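Local coordinates for protein carbohydrate kinase, pfkB family (Enterococcus faecalis, PDB 3KTN) that probably phosphorylates 2-keto-3-deoxygluconate or a related sugar acid, as a magnesium-binding member of the PfkB family of carbohydrate kinases, at residues L13-P18 against I87-A92; E50-T55 against G74-W79; S111-S116 against G137-L142; F166-R171 against D195-S200; L208-R213 against Q227-Q232. One frame throughout, in Å; residues are numbered along the deposited sequence.

Contact 1. Residues L13-P18 against I87-A92; sequences LRFTPP and IGSFFA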
# COMPACT_ATOMS: atom_id res chain seq x y z
N LEU A 13 15.26 15.48 0.29
CA LEU A 13 14.21 14.49 0.46
C LEU A 13 13.16 14.79 -0.59
O LEU A 13 12.76 15.94 -0.74
CB LEU A 13 13.54 14.63 1.83
CG LEU A 13 14.08 14.02 3.12
CD1 LEU A 13 15.57 14.01 3.13
CD2 LEU A 13 13.52 14.81 4.30
N ARG A 14 12.72 13.77 -1.33
CA ARG A 14 11.66 13.96 -2.31
C ARG A 14 10.47 13.14 -1.85
O ARG A 14 10.60 11.96 -1.55
CB ARG A 14 12.07 13.49 -3.71
CG ARG A 14 10.88 13.51 -4.68
CD ARG A 14 11.24 13.02 -6.08
NE ARG A 14 10.04 12.57 -6.79
CZ ARG A 14 10.01 12.25 -8.08
NH1 ARG A 14 11.11 12.35 -8.82
NH2 ARG A 14 8.88 11.84 -8.64
N PHE A 15 9.30 13.78 -1.78
CA PHE A 15 8.08 13.11 -1.36
C PHE A 15 7.17 13.02 -2.58
O PHE A 15 6.87 14.03 -3.21
CB PHE A 15 7.40 13.90 -0.25
CG PHE A 15 8.19 13.97 1.02
CD1 PHE A 15 8.36 12.84 1.82
CD2 PHE A 15 8.77 15.17 1.43
CE1 PHE A 15 9.09 12.90 3.00
CE2 PHE A 15 9.50 15.24 2.61
CZ PHE A 15 9.66 14.10 3.40
N THR A 16 6.71 11.82 -2.90
CA THR A 16 5.86 11.65 -4.06
C THR A 16 4.67 10.76 -3.76
O THR A 16 4.83 9.66 -3.21
CB THR A 16 6.63 10.98 -5.21
OG1 THR A 16 7.89 11.64 -5.39
CG2 THR A 16 5.82 11.03 -6.53
N PRO A 17 3.45 11.22 -4.08
CA PRO A 17 2.27 10.39 -3.83
C PRO A 17 2.34 9.27 -4.89
O PRO A 17 2.95 9.45 -5.94
CB PRO A 17 1.10 11.33 -4.09
CG PRO A 17 1.69 12.72 -3.89
CD PRO A 17 3.07 12.58 -4.49
N PRO A 18 1.74 8.11 -4.62
CA PRO A 18 1.83 7.08 -5.66
C PRO A 18 1.02 7.37 -6.93
O PRO A 18 0.18 8.28 -6.96
CB PRO A 18 1.35 5.81 -4.93
CG PRO A 18 0.47 6.34 -3.84
CD PRO A 18 1.16 7.59 -3.37
N ILE A 87 17.17 18.78 6.64
CA ILE A 87 17.51 18.34 5.29
C ILE A 87 16.50 19.01 4.36
O ILE A 87 15.31 19.08 4.67
CB ILE A 87 17.42 16.81 5.13
CG1 ILE A 87 18.43 16.12 6.05
CG2 ILE A 87 17.72 16.42 3.68
CD1 ILE A 87 18.48 14.60 5.91
N GLY A 88 16.98 19.54 3.23
CA GLY A 88 16.08 20.19 2.29
C GLY A 88 15.13 19.17 1.70
O GLY A 88 15.44 17.98 1.70
N SER A 89 13.98 19.61 1.20
CA SER A 89 13.03 18.67 0.63
C SER A 89 12.06 19.32 -0.33
O SER A 89 11.95 20.54 -0.40
CB SER A 89 12.21 18.00 1.74
OG SER A 89 11.34 18.94 2.35
N PHE A 90 11.35 18.47 -1.08
CA PHE A 90 10.33 18.94 -2.00
C PHE A 90 9.31 17.84 -2.26
O PHE A 90 9.59 16.65 -2.09
CB PHE A 90 10.96 19.43 -3.32
CG PHE A 90 11.57 18.34 -4.17
CD1 PHE A 90 10.82 17.73 -5.17
CD2 PHE A 90 12.91 17.99 -4.02
CE1 PHE A 90 11.40 16.79 -6.02
CE2 PHE A 90 13.49 17.05 -4.86
CZ PHE A 90 12.74 16.45 -5.87
N PHE A 91 8.11 18.26 -2.65
CA PHE A 91 7.04 17.34 -2.96
C PHE A 91 6.92 17.33 -4.47
O PHE A 91 7.12 18.36 -5.12
CB PHE A 91 5.73 17.82 -2.34
CG PHE A 91 5.69 17.68 -0.85
CD1 PHE A 91 5.05 16.59 -0.26
CD2 PHE A 91 6.34 18.61 -0.04
CE1 PHE A 91 5.07 16.42 1.12
CE2 PHE A 91 6.36 18.44 1.35
CZ PHE A 91 5.72 17.34 1.93
N ALA A 92 6.64 16.16 -5.04
CA ALA A 92 6.49 16.05 -6.48
C ALA A 92 5.20 15.30 -6.80
O ALA A 92 5.08 14.11 -6.53
CB ALA A 92 7.69 15.32 -7.08
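Leu13 touches Ile87 through its CD1, which comes 3.3 Å from Ile87 CG2; this is tighter than a usual carbon contact, and the two side chains cross at about a right angle. The Leu13 backbone is held twice, its N donating to Gly88 O and its O accepting from Phe90 N. Phe15 carries the parallel ladder on: its N reaches Phe90 O at 2.9 Å, and its O takes the N-H of Ala92 at 2.8 Å. With CG of Phe15 anti to its carbonyl carbon (chi1 -65°), CD2 lies over one face of the Phe91 ring, toward the rim; the planes are 30° apart and the rings barely overlap. On the other face of the sheet Arg14 lays CB over the Phe90 ring, and its NE, 3.6 Å from Ala92 CB, donates to Thr16 OG1 at 2.7 Å. The guanidinium ends in salt bridges to Asp316 and to Asp274 of the magnesium site. Phe15 also stacks on Phe15 of the second subunit. These are the two inner strands of a four-stranded sheet, consistent with the beta lid of PfkB kinases, which in ribokinase doubles as the dimer interface.

Contact 2. Residues E50-T55 against G74-W79; sequences ETALIT and GISDQW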
# COMPACT_ATOMS: atom_id res chain seq x y z
N GLU A 50 33.98 4.34 -9.31
CA GLU A 50 34.03 4.58 -7.88
C GLU A 50 33.55 6.00 -7.67
O GLU A 50 34.07 6.93 -8.28
CB GLU A 50 35.45 4.41 -7.36
CG GLU A 50 35.94 2.98 -7.45
CD GLU A 50 37.31 2.81 -6.82
OE1 GLU A 50 37.46 3.16 -5.63
OE2 GLU A 50 38.23 2.34 -7.52
N THR A 51 32.56 6.17 -6.79
CA THR A 51 32.00 7.49 -6.54
C THR A 51 31.89 7.81 -5.06
O THR A 51 31.77 6.91 -4.23
CB THR A 51 30.59 7.60 -7.16
OG1 THR A 51 29.67 6.79 -6.42
CG2 THR A 51 30.61 7.11 -8.60
N ALA A 52 31.94 9.09 -4.73
CA ALA A 52 31.84 9.53 -3.36
C ALA A 52 31.23 10.92 -3.32
O ALA A 52 31.58 11.79 -4.11
CB ALA A 52 33.23 9.54 -2.71
N LEU A 53 30.30 11.13 -2.39
CA LEU A 53 29.64 12.41 -2.26
C LEU A 53 30.22 13.22 -1.11
O LEU A 53 30.36 12.71 0.00
CB LEU A 53 28.14 12.22 -2.04
CG LEU A 53 27.30 13.50 -1.90
CD1 LEU A 53 27.36 14.29 -3.20
CD2 LEU A 53 25.86 13.13 -1.57
N ILE A 54 30.54 14.48 -1.38
CA ILE A 54 31.07 15.37 -0.36
C ILE A 54 29.92 16.29 0.02
O ILE A 54 29.47 17.10 -0.79
CB ILE A 54 32.25 16.21 -0.89
CG1 ILE A 54 33.33 15.29 -1.44
CG2 ILE A 54 32.80 17.08 0.23
CD1 ILE A 54 34.48 16.02 -2.13
N THR A 55 29.44 16.17 1.25
CA THR A 55 28.33 16.98 1.72
C THR A 55 28.18 16.76 3.21
O THR A 55 29.01 16.11 3.84
CB THR A 55 27.02 16.55 1.01
OG1 THR A 55 25.97 17.49 1.29
CG2 THR A 55 26.60 15.18 1.51
N GLY A 74 25.23 2.75 -4.17
CA GLY A 74 26.58 2.43 -4.58
C GLY A 74 27.55 3.58 -4.37
O GLY A 74 28.71 3.50 -4.78
N ILE A 75 27.09 4.65 -3.74
CA ILE A 75 27.92 5.82 -3.48
C ILE A 75 28.57 5.71 -2.11
O ILE A 75 27.90 5.38 -1.12
CB ILE A 75 27.08 7.13 -3.49
CG1 ILE A 75 26.28 7.24 -4.79
CG2 ILE A 75 28.00 8.34 -3.38
CD1 ILE A 75 25.26 8.36 -4.75
N SER A 76 29.87 5.99 -2.04
CA SER A 76 30.58 5.95 -0.77
C SER A 76 30.10 7.13 0.07
O SER A 76 29.93 8.24 -0.45
CB SER A 76 32.09 6.08 -0.98
OG SER A 76 32.75 6.24 0.26
N ASP A 77 29.88 6.89 1.36
CA ASP A 77 29.42 7.93 2.26
C ASP A 77 30.56 8.35 3.20
O ASP A 77 30.33 9.03 4.20
CB ASP A 77 28.24 7.41 3.09
CG ASP A 77 28.65 6.29 4.05
OD1 ASP A 77 29.67 5.63 3.78
OD2 ASP A 77 27.95 6.07 5.06
N GLN A 78 31.79 7.95 2.87
CA GLN A 78 32.95 8.27 3.70
C GLN A 78 33.15 9.77 3.93
O GLN A 78 33.53 10.19 5.02
CB GLN A 78 34.22 7.68 3.08
CG GLN A 78 34.56 8.25 1.71
CD GLN A 78 35.78 7.59 1.09
OE1 GLN A 78 36.86 7.55 1.70
NE2 GLN A 78 35.63 7.09 -0.14
N TRP A 79 32.88 10.58 2.91
CA TRP A 79 33.05 12.02 3.04
C TRP A 79 31.78 12.80 3.35
O TRP A 79 31.71 14.00 3.12
CB TRP A 79 33.73 12.58 1.79
CG TRP A 79 35.10 11.99 1.57
CD1 TRP A 79 35.99 11.62 2.54
CD2 TRP A 79 35.73 11.69 0.32
NE1 TRP A 79 37.12 11.10 1.97
CE2 TRP A 79 36.99 11.13 0.61
CE3 TRP A 79 35.34 11.84 -1.02
CZ2 TRP A 79 37.88 10.72 -0.39
CZ3 TRP A 79 36.23 11.43 -2.02
CH2 TRP A 79 37.48 10.87 -1.69
O HOH W 1 30.79 4.33 -6.39
O HOH W 2 31.50 10.26 0.49
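Trp79 leans against Ala52 and Ile54 where a beta-alpha-beta crossover returns to the sheet: strand 50-57 leads through helix 61-72 into strand 80-82, its parallel neighbour at the sheet edge, and residues 74-79 form the return loop. The indole comes in obliquely by its six-membered ring, CE3 lying 3.5 Å from Ala52 CB and 4.0 Å from Ile54 CG1. CG of Trp79 stands beside the backbone N (chi1 -61°), which turns the ring back toward the strand. Gln78 lays its CG over one face of the indole, and the ring of Phe126 meets it from outside the two segments.

Thr51 and Leu53 project to the other side of the strand, toward helix 36-46, and there Ile75 takes over. Its CG2 sits 4.1 Å from Leu53 CB, while the Ile75 and Thr51 side chains cross obliquely, with Thr51 OG1 beside both CG1 and CG2 of Ile75; Leu41 of helix 36-46 packs on both Leu53 and Ile75. Loop and strand thus interlock on both sides of the strand backbone.

A single direct backbone bond joins the segments, Ser76 N to Thr51 O at 3.0 Å, the donor tilted 33° from the carbonyl plane. Gly74, in the Schellman motif that closes helix 61-72, starts the loop, and Ser76 OG accepts from Gln78 N in an ST turn that bends it further on. Two waters complete the seam. One joins Thr51 N and OG1 to Gly74 O; the other donates to Leu53 O and Ser76 O, each at 2.7 Å, and accepts from Trp79 N at 2.8 Å.

Contact 3. Residues S111-S116 against G137-L142; sequences SAFGIS and GISLSL
Phe113 and Leu142 make the apolar part of this contact. Leu142 CD2 approaches the ring obliquely, 3.7 Å from Phe113 CD2, and the same methyl lies 4.0 Å from Gly114 CA, so one branch of the leucine settles against both the ring and the turn that carries it. Both side chains leave with CG anti to the backbone N (chi1 177° for Phe113, -166° for Leu142), and each is thereby extended across the gap between the backbones, which stay well apart: the nearest CA atoms, of Gly114 and Leu142, are 6.5 Å from each other.

One polar group meets the aromatic edge. Ser139 OG lies in the plane of the Phe113 ring, 3.8 Å from CZ, and its hydrogen bond is made with Cys136 O.

The contact belongs to the alpha/beta body of the ribokinase-like fold, where the weakly bonded helix 138-142 follows central strand 132-135 and the 111-116 loop lies against the end of strand 50-57. The Phe113 ring also meets that of Phe8, the last residue of strand 4-8.

Each segment also has hydrogen bonds of its own. Ser111 OG accepts from Gly114 N at 3.0 Å, an ST motif, and Ile115 N reaches Ser111 O. A type I turn then runs from Phe113 to Ser116, where Ser116 OG donates to Phe113 O at 2.8 Å. In the helix, Ile138 O is shared by Ser141 N and Leu142 N, the latter at 2.9 Å. Close by, Thr143 OG1 hydrogen-bonds to Gly114 O and ties the chain just past the helix to the loop.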
# COMPACT_ATOMS: atom_id res chain seq x y z
N SER A 111 19.48 23.83 5.64
CA SER A 111 19.90 22.43 5.70
C SER A 111 21.33 22.27 6.20
O SER A 111 22.09 23.23 6.29
CB SER A 111 19.79 21.79 4.32
OG SER A 111 20.73 22.36 3.41
N ALA A 112 21.67 21.03 6.54
CA ALA A 112 23.01 20.69 7.01
C ALA A 112 24.05 21.12 5.97
O ALA A 112 25.13 21.60 6.33
CB ALA A 112 23.10 19.19 7.24
N PHE A 113 23.73 20.94 4.70
CA PHE A 113 24.65 21.33 3.64
C PHE A 113 24.71 22.85 3.49
O PHE A 113 25.78 23.42 3.30
CB PHE A 113 24.22 20.71 2.31
CG PHE A 113 25.08 21.11 1.14
CD1 PHE A 113 26.42 20.75 1.08
CD2 PHE A 113 24.53 21.82 0.08
CE1 PHE A 113 27.20 21.07 -0.03
CE2 PHE A 113 25.30 22.15 -1.04
CZ PHE A 113 26.64 21.78 -1.10
N GLY A 114 23.55 23.48 3.60
CA GLY A 114 23.47 24.93 3.47
C GLY A 114 24.19 25.74 4.53
O GLY A 114 24.57 26.89 4.27
N ILE A 115 24.37 25.18 5.73
CA ILE A 115 25.03 25.89 6.81
C ILE A 115 26.50 25.49 6.99
O ILE A 115 27.16 25.96 7.91
CB ILE A 115 24.31 25.69 8.16
CG1 ILE A 115 24.51 24.26 8.65
CG2 ILE A 115 22.84 26.00 8.02
CD1 ILE A 115 24.09 24.06 10.10
N SER A 116 27.00 24.63 6.12
CA SER A 116 28.38 24.20 6.23
C SER A 116 29.28 25.07 5.35
O SER A 116 28.87 25.55 4.29
CB SER A 116 28.51 22.73 5.82
OG SER A 116 28.15 22.56 4.46
N GLY A 137 25.99 22.94 -9.47
CA GLY A 137 25.63 24.34 -9.61
C GLY A 137 24.82 24.89 -8.45
O GLY A 137 24.89 26.08 -8.17
N ILE A 138 24.06 24.02 -7.78
CA ILE A 138 23.25 24.47 -6.65
C ILE A 138 24.13 25.07 -5.54
O ILE A 138 23.72 26.00 -4.86
CB ILE A 138 22.38 23.29 -6.07
CG1 ILE A 138 21.52 23.80 -4.92
CG2 ILE A 138 23.27 22.15 -5.60
CD1 ILE A 138 20.50 24.85 -5.32
N SER A 139 25.33 24.53 -5.38
CA SER A 139 26.27 25.02 -4.37
C SER A 139 26.51 26.52 -4.50
O SER A 139 26.65 27.22 -3.50
CB SER A 139 27.62 24.32 -4.51
OG SER A 139 27.46 22.92 -4.58
N LEU A 140 26.57 27.01 -5.74
CA LEU A 140 26.81 28.43 -5.97
C LEU A 140 25.67 29.37 -5.61
O LEU A 140 25.91 30.56 -5.36
CB LEU A 140 27.19 28.67 -7.44
CG LEU A 140 28.56 28.16 -7.89
CD1 LEU A 140 28.78 28.56 -9.34
CD2 LEU A 140 29.64 28.76 -7.01
N SER A 141 24.45 28.86 -5.56
CA SER A 141 23.30 29.70 -5.26
C SER A 141 22.59 29.43 -3.93
O SER A 141 21.86 30.29 -3.44
CB SER A 141 22.27 29.59 -6.39
OG SER A 141 21.73 28.28 -6.46
N LEU A 142 22.80 28.25 -3.35
CA LEU A 142 22.12 27.92 -2.10
C LEU A 142 22.40 28.95 -1.01
O LEU A 142 21.49 29.67 -0.58
CB LEU A 142 22.50 26.51 -1.64
CG LEU A 142 21.59 25.93 -0.55
CD1 LEU A 142 20.13 26.03 -0.98
CD2 LEU A 142 21.97 24.48 -0.26

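Contact 4. Residues F166-R171 against D195-S200; sequences FDFNYR and DIVFGS. With SO4 (sulfate ion), chain B.
Phe198 O takes the N-H of Phe168 at 2.9 Å in an almost straight bond (176°) and also receives a weak bond from a water that donates to Phe168 O. It closes a parallel pairing inside a beta-alpha-beta unit, in which strand 163-167 passes through helix 177-190 into its neighbour 196-198. Two further bonds complete the ladder, Phe166 N to Ile196 O and Phe198 N to Phe166 O, the second at 2.8 Å.

Beyond the end of the first strand Phe168 turns its ring edge to the second. Its CG is beside the backbone N (chi1 -83°), which brings that edge to Val197: CE2 is 3.3 Å from Val197 CG1, and CD2 meets Phe198 O in the ring plane at 3.2 Å. Tyr187 of helix 177-190 meets the rings of both Phe166 and Phe168. The Phe198 ring turns instead to helix 278-291, against Ala283, Ile286 and Leu287.

Past these contacts the chain reaches a sulfate, probably from the crystallisation liquor, which Arg108 also binds. The sulfur lies in the guanidinium plane of Arg171, at its edge, with NE donating to O1 at 2.6 Å and NH2 to O2 at 3.0 Å.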
# COMPACT_ATOMS: atom_id res chain seq x y z
N PHE A 166 31.05 20.85 -13.85
CA PHE A 166 30.11 21.80 -13.29
C PHE A 166 28.82 21.83 -14.10
O PHE A 166 28.85 21.73 -15.33
CB PHE A 166 30.75 23.19 -13.29
CG PHE A 166 29.83 24.28 -12.83
CD1 PHE A 166 29.48 24.40 -11.50
CD2 PHE A 166 29.34 25.22 -13.74
CE1 PHE A 166 28.65 25.43 -11.07
CE2 PHE A 166 28.51 26.25 -13.33
CZ PHE A 166 28.16 26.36 -11.99
N ASP A 167 27.69 21.97 -13.41
CA ASP A 167 26.41 22.03 -14.08
C ASP A 167 25.70 23.34 -13.79
O ASP A 167 25.65 23.78 -12.64
CB ASP A 167 25.51 20.86 -13.64
CG ASP A 167 25.06 20.97 -12.19
OD1 ASP A 167 23.87 21.23 -11.95
OD2 ASP A 167 25.91 20.81 -11.29
N PHE A 168 25.18 23.96 -14.84
CA PHE A 168 24.43 25.19 -14.69
C PHE A 168 23.11 24.76 -14.04
O PHE A 168 22.47 23.82 -14.51
CB PHE A 168 24.13 25.81 -16.07
CG PHE A 168 25.25 26.63 -16.64
CD1 PHE A 168 25.25 28.01 -16.53
CD2 PHE A 168 26.31 26.02 -17.31
CE1 PHE A 168 26.28 28.78 -17.08
CE2 PHE A 168 27.34 26.78 -17.87
CZ PHE A 168 27.32 28.16 -17.76
N ASN A 169 22.71 25.42 -12.97
CA ASN A 169 21.46 25.08 -12.31
C ASN A 169 20.60 26.33 -12.29
O ASN A 169 20.03 26.69 -11.27
CB ASN A 169 21.70 24.59 -10.89
CG ASN A 169 20.51 23.82 -10.33
OD1 ASN A 169 20.17 23.95 -9.15
ND2 ASN A 169 19.88 23.02 -11.17
N TYR A 170 20.53 27.00 -13.43
CA TYR A 170 19.77 28.23 -13.57
C TYR A 170 18.36 27.99 -14.07
O TYR A 170 18.16 27.47 -15.17
CB TYR A 170 20.48 29.19 -14.54
CG TYR A 170 19.64 30.37 -14.97
CD1 TYR A 170 19.16 31.30 -14.04
CD2 TYR A 170 19.31 30.56 -16.31
CE1 TYR A 170 18.38 32.38 -14.44
CE2 TYR A 170 18.53 31.64 -16.72
CZ TYR A 170 18.07 32.55 -15.78
OH TYR A 170 17.30 33.62 -16.18
N ARG A 171 17.38 28.36 -13.26
CA ARG A 171 15.98 28.19 -13.62
C ARG A 171 15.34 29.58 -13.70
O ARG A 171 15.03 30.19 -12.67
CB ARG A 171 15.26 27.31 -12.61
CG ARG A 171 15.77 25.88 -12.59
CD ARG A 171 14.99 25.01 -11.63
NE ARG A 171 15.58 23.68 -11.49
CZ ARG A 171 15.69 22.79 -12.47
NH1 ARG A 171 15.25 23.09 -13.68
NH2 ARG A 171 16.24 21.61 -12.24
N ASP A 195 36.52 22.14 -16.43
CA ASP A 195 36.99 21.44 -17.62
C ASP A 195 35.79 20.94 -18.42
O ASP A 195 35.76 21.02 -19.65
CB ASP A 195 37.87 20.25 -17.22
CG ASP A 195 39.14 20.68 -16.50
OD1 ASP A 195 39.95 21.42 -17.10
OD2 ASP A 195 39.32 20.28 -15.32
N ILE A 196 34.79 20.41 -17.71
CA ILE A 196 33.58 19.89 -18.35
C ILE A 196 32.37 20.62 -17.79
O ILE A 196 32.16 20.65 -16.58
CB ILE A 196 33.42 18.37 -18.08
CG1 ILE A 196 34.67 17.64 -18.58
CG2 ILE A 196 32.18 17.84 -18.79
CD1 ILE A 196 34.66 16.15 -18.30
N VAL A 197 31.59 21.22 -18.67
CA VAL A 197 30.43 21.99 -18.24
C VAL A 197 29.12 21.52 -18.87
O VAL A 197 29.06 21.26 -20.08
CB VAL A 197 30.63 23.49 -18.55
CG1 VAL A 197 29.42 24.28 -18.09
CG2 VAL A 197 31.90 23.99 -17.87
N PHE A 198 28.08 21.43 -18.05
CA PHE A 198 26.75 21.02 -18.51
C PHE A 198 25.82 22.22 -18.47
O PHE A 198 25.67 22.88 -17.44
CB PHE A 198 26.21 19.90 -17.61
CG PHE A 198 27.00 18.63 -17.71
CD1 PHE A 198 26.90 17.82 -18.83
CD2 PHE A 198 27.90 18.27 -16.71
CE1 PHE A 198 27.68 16.67 -18.96
CE2 PHE A 198 28.68 17.12 -16.83
CZ PHE A 198 28.57 16.32 -17.95
N GLY A 199 25.20 22.52 -19.61
CA GLY A 199 24.30 23.65 -19.68
C GLY A 199 23.71 23.79 -21.07
O GLY A 199 24.02 23.00 -21.96
N SER A 200 22.88 24.81 -21.27
CA SER A 200 22.26 25.04 -22.57
C SER A 200 22.61 26.39 -23.16
O SER A 200 23.17 27.26 -22.49
CB SER A 200 20.75 24.96 -22.44
OG SER A 200 20.26 26.07 -21.71
S SO4 B . 16.95 22.33 -8.41
O1 SO4 B . 16.72 23.58 -9.16
O2 SO4 B . 17.07 21.21 -9.36
O3 SO4 B . 18.19 22.44 -7.62
O4 SO4 B . 15.81 22.12 -7.50
O HOH W 3 22.88 22.03 -16.40

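Contact 5. Residues L208-R213 against Q227-Q232; sequences LGFIPR and QRFMSQ
The loop between helices 201-206 and 218-233 doubles back onto the second helix, with Phe210 pressed against Phe229 and Arg228. The aromatic pair is an offset edge-to-face one: the edge of Phe229 points at the face of Phe210, with centroids 5.6 Å apart and planes at 82°. Phe210 CZ and Phe229 CD1 are the closest ring atoms, at 3.6 Å. Leu208 reaches the Phe229 ring too, its CD1 3.4 Å from CE1, and the two side chains cross at about a right angle.

Arg228 slides past Phe210 in the opposite direction, its guanidinium only 16° from the plane of the ring, with NH2 3.8 Å from Phe210 CD1. A bend in the arginine chain at chi3 (77°) swings the group round to the loop backbone. There NH2 donates to Ile211 O at 2.9 Å, the acceptor lying in the guanidinium plane, while NH1 makes a weak bond to the same oxygen and a salt bridge to Glu224. Arg213 NH1 lies 6.0 Å from Arg228 NH1; Asp215, which forms a salt bridge with Arg213, and Glu224 probably offset these like charges.

Gln232, one turn on from Phe229, brings its OE1 to 3.4 Å from Phe210 CZ, the amide and ring planes nearly parallel. Phe229 itself continues inward to Leu204 of helix 201-206 and to Leu235. Helix 218-233 leads on to strand 237-245, the parallel neighbour of strand 196-198, so this packing belongs to the helical crossover between two strands of the ribokinase-like alpha/beta sheet.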
# COMPACT_ATOMS: atom_id res chain seq x y z
N LEU A 208 24.49 34.35 -18.69
CA LEU A 208 25.82 34.91 -18.86
C LEU A 208 25.83 36.12 -19.78
O LEU A 208 26.90 36.63 -20.13
CB LEU A 208 26.77 33.83 -19.38
CG LEU A 208 26.91 32.60 -18.47
CD1 LEU A 208 27.92 31.65 -19.07
CD2 LEU A 208 27.36 33.03 -17.08
N GLY A 209 24.65 36.57 -20.18
CA GLY A 209 24.53 37.74 -21.04
C GLY A 209 25.23 37.71 -22.38
O GLY A 209 25.39 38.75 -23.01
N PHE A 210 25.66 36.54 -22.83
CA PHE A 210 26.33 36.44 -24.13
C PHE A 210 25.42 36.94 -25.24
O PHE A 210 24.19 36.87 -25.13
CB PHE A 210 26.74 34.99 -24.42
CG PHE A 210 28.08 34.62 -23.86
CD1 PHE A 210 29.15 34.37 -24.71
CD2 PHE A 210 28.27 34.51 -22.49
CE1 PHE A 210 30.40 34.02 -24.20
CE2 PHE A 210 29.52 34.16 -21.97
CZ PHE A 210 30.58 33.91 -22.82
N ILE A 211 26.03 37.44 -26.31
CA ILE A 211 25.29 37.95 -27.46
C ILE A 211 25.70 37.18 -28.71
O ILE A 211 26.89 37.05 -29.01
CB ILE A 211 25.56 39.46 -27.69
CG1 ILE A 211 25.15 40.27 -26.45
CG2 ILE A 211 24.79 39.94 -28.91
CD1 ILE A 211 23.66 40.24 -26.15
N PRO A 212 24.72 36.64 -29.46
CA PRO A 212 25.00 35.88 -30.68
C PRO A 212 25.25 36.76 -31.90
O PRO A 212 24.67 37.84 -32.04
CB PRO A 212 23.75 35.03 -30.84
CG PRO A 212 22.68 35.96 -30.34
CD PRO A 212 23.30 36.55 -29.09
N ARG A 213 26.14 36.30 -32.78
CA ARG A 213 26.47 37.02 -34.00
C ARG A 213 25.23 37.09 -34.89
O ARG A 213 24.95 36.14 -35.63
CB ARG A 213 27.60 36.30 -34.74
CG ARG A 213 28.96 36.43 -34.08
CD ARG A 213 29.65 37.71 -34.51
NE ARG A 213 29.96 37.69 -35.94
CZ ARG A 213 30.89 36.92 -36.49
NH1 ARG A 213 31.63 36.11 -35.74
NH2 ARG A 213 31.09 36.95 -37.80
N GLN A 227 31.41 27.88 -28.78
CA GLN A 227 32.85 27.67 -28.79
C GLN A 227 33.58 28.94 -28.36
O GLN A 227 34.75 28.89 -27.97
CB GLN A 227 33.31 27.20 -30.16
CG GLN A 227 32.69 25.87 -30.55
CD GLN A 227 33.25 25.30 -31.83
OE1 GLN A 227 33.27 25.97 -32.86
NE2 GLN A 227 33.72 24.06 -31.77
N ARG A 228 32.89 30.07 -28.43
CA ARG A 228 33.46 31.35 -28.02
C ARG A 228 33.48 31.33 -26.49
O ARG A 228 34.50 31.63 -25.86
CB ARG A 228 32.58 32.49 -28.53
CG ARG A 228 33.30 33.80 -28.78
CD ARG A 228 32.36 34.81 -29.44
NE ARG A 228 31.42 35.39 -28.48
CZ ARG A 228 30.22 35.86 -28.80
NH1 ARG A 228 29.79 35.82 -30.05
NH2 ARG A 228 29.45 36.40 -27.86
N PHE A 229 32.35 30.96 -25.90
CA PHE A 229 32.20 30.86 -24.45
C PHE A 229 33.24 29.88 -23.91
O PHE A 229 33.86 30.12 -22.88
CB PHE A 229 30.78 30.39 -24.11
CG PHE A 229 30.65 29.76 -22.74
CD1 PHE A 229 30.71 30.53 -21.59
CD2 PHE A 229 30.48 28.38 -22.61
CE1 PHE A 229 30.59 29.95 -20.32
CE2 PHE A 229 30.36 27.78 -21.36
CZ PHE A 229 30.41 28.57 -20.21
N MSE A 230 33.42 28.77 -24.62
CA MSE A 230 34.36 27.74 -24.21
C MSE A 230 35.83 28.16 -24.22
O MSE A 230 36.57 27.85 -23.29
CB MSE A 230 34.20 26.51 -25.09
CG MSE A 230 32.91 25.75 -24.88
SE MSE A 230 32.91 24.14 -25.94
CE MSE A 230 34.08 23.05 -24.85
N SER A 231 36.26 28.83 -25.29
CA SER A 231 37.65 29.26 -25.39
C SER A 231 37.95 30.33 -24.34
O SER A 231 39.06 30.41 -23.84
CB SER A 231 37.96 29.77 -26.80
OG SER A 231 37.06 30.79 -27.18
N GLN A 232 36.94 31.13 -24.01
CA GLN A 232 37.12 32.17 -23.01
C GLN A 232 37.52 31.60 -21.65
O GLN A 232 38.29 32.21 -20.91
CB GLN A 232 35.83 32.96 -22.83
CG GLN A 232 35.96 34.04 -21.79
CD GLN A 232 34.64 34.69 -21.49
OE1 GLN A 232 33.81 34.85 -22.38
NE2 GLN A 232 34.43 35.09 -20.25

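Contacts 2, 3, 4 and 5 form a touching series through the alpha/beta body. Thr55 OG1 of contact 2 is 3.3 Å from Phe113 CD1 of contact 3, Gly137 N of contact 3 probably hydrogen-bonds to Asp167 OD2 of contact 4 at 2.8 Å, and Phe168 CZ of contact 4 packs 3.8 Å from Leu208 CD1 of contact 5. Contact 1, in the separate four-stranded sheet, joins the series at contact 3, where Gly88 N lies 3.8 Å from Ser111 CB. It is the one beside the metal: the side chain of Arg14 is about 6 Å from the magnesium ion. Contact 5 lies across the chain's centre from contact 1, their centres 37 Å apart.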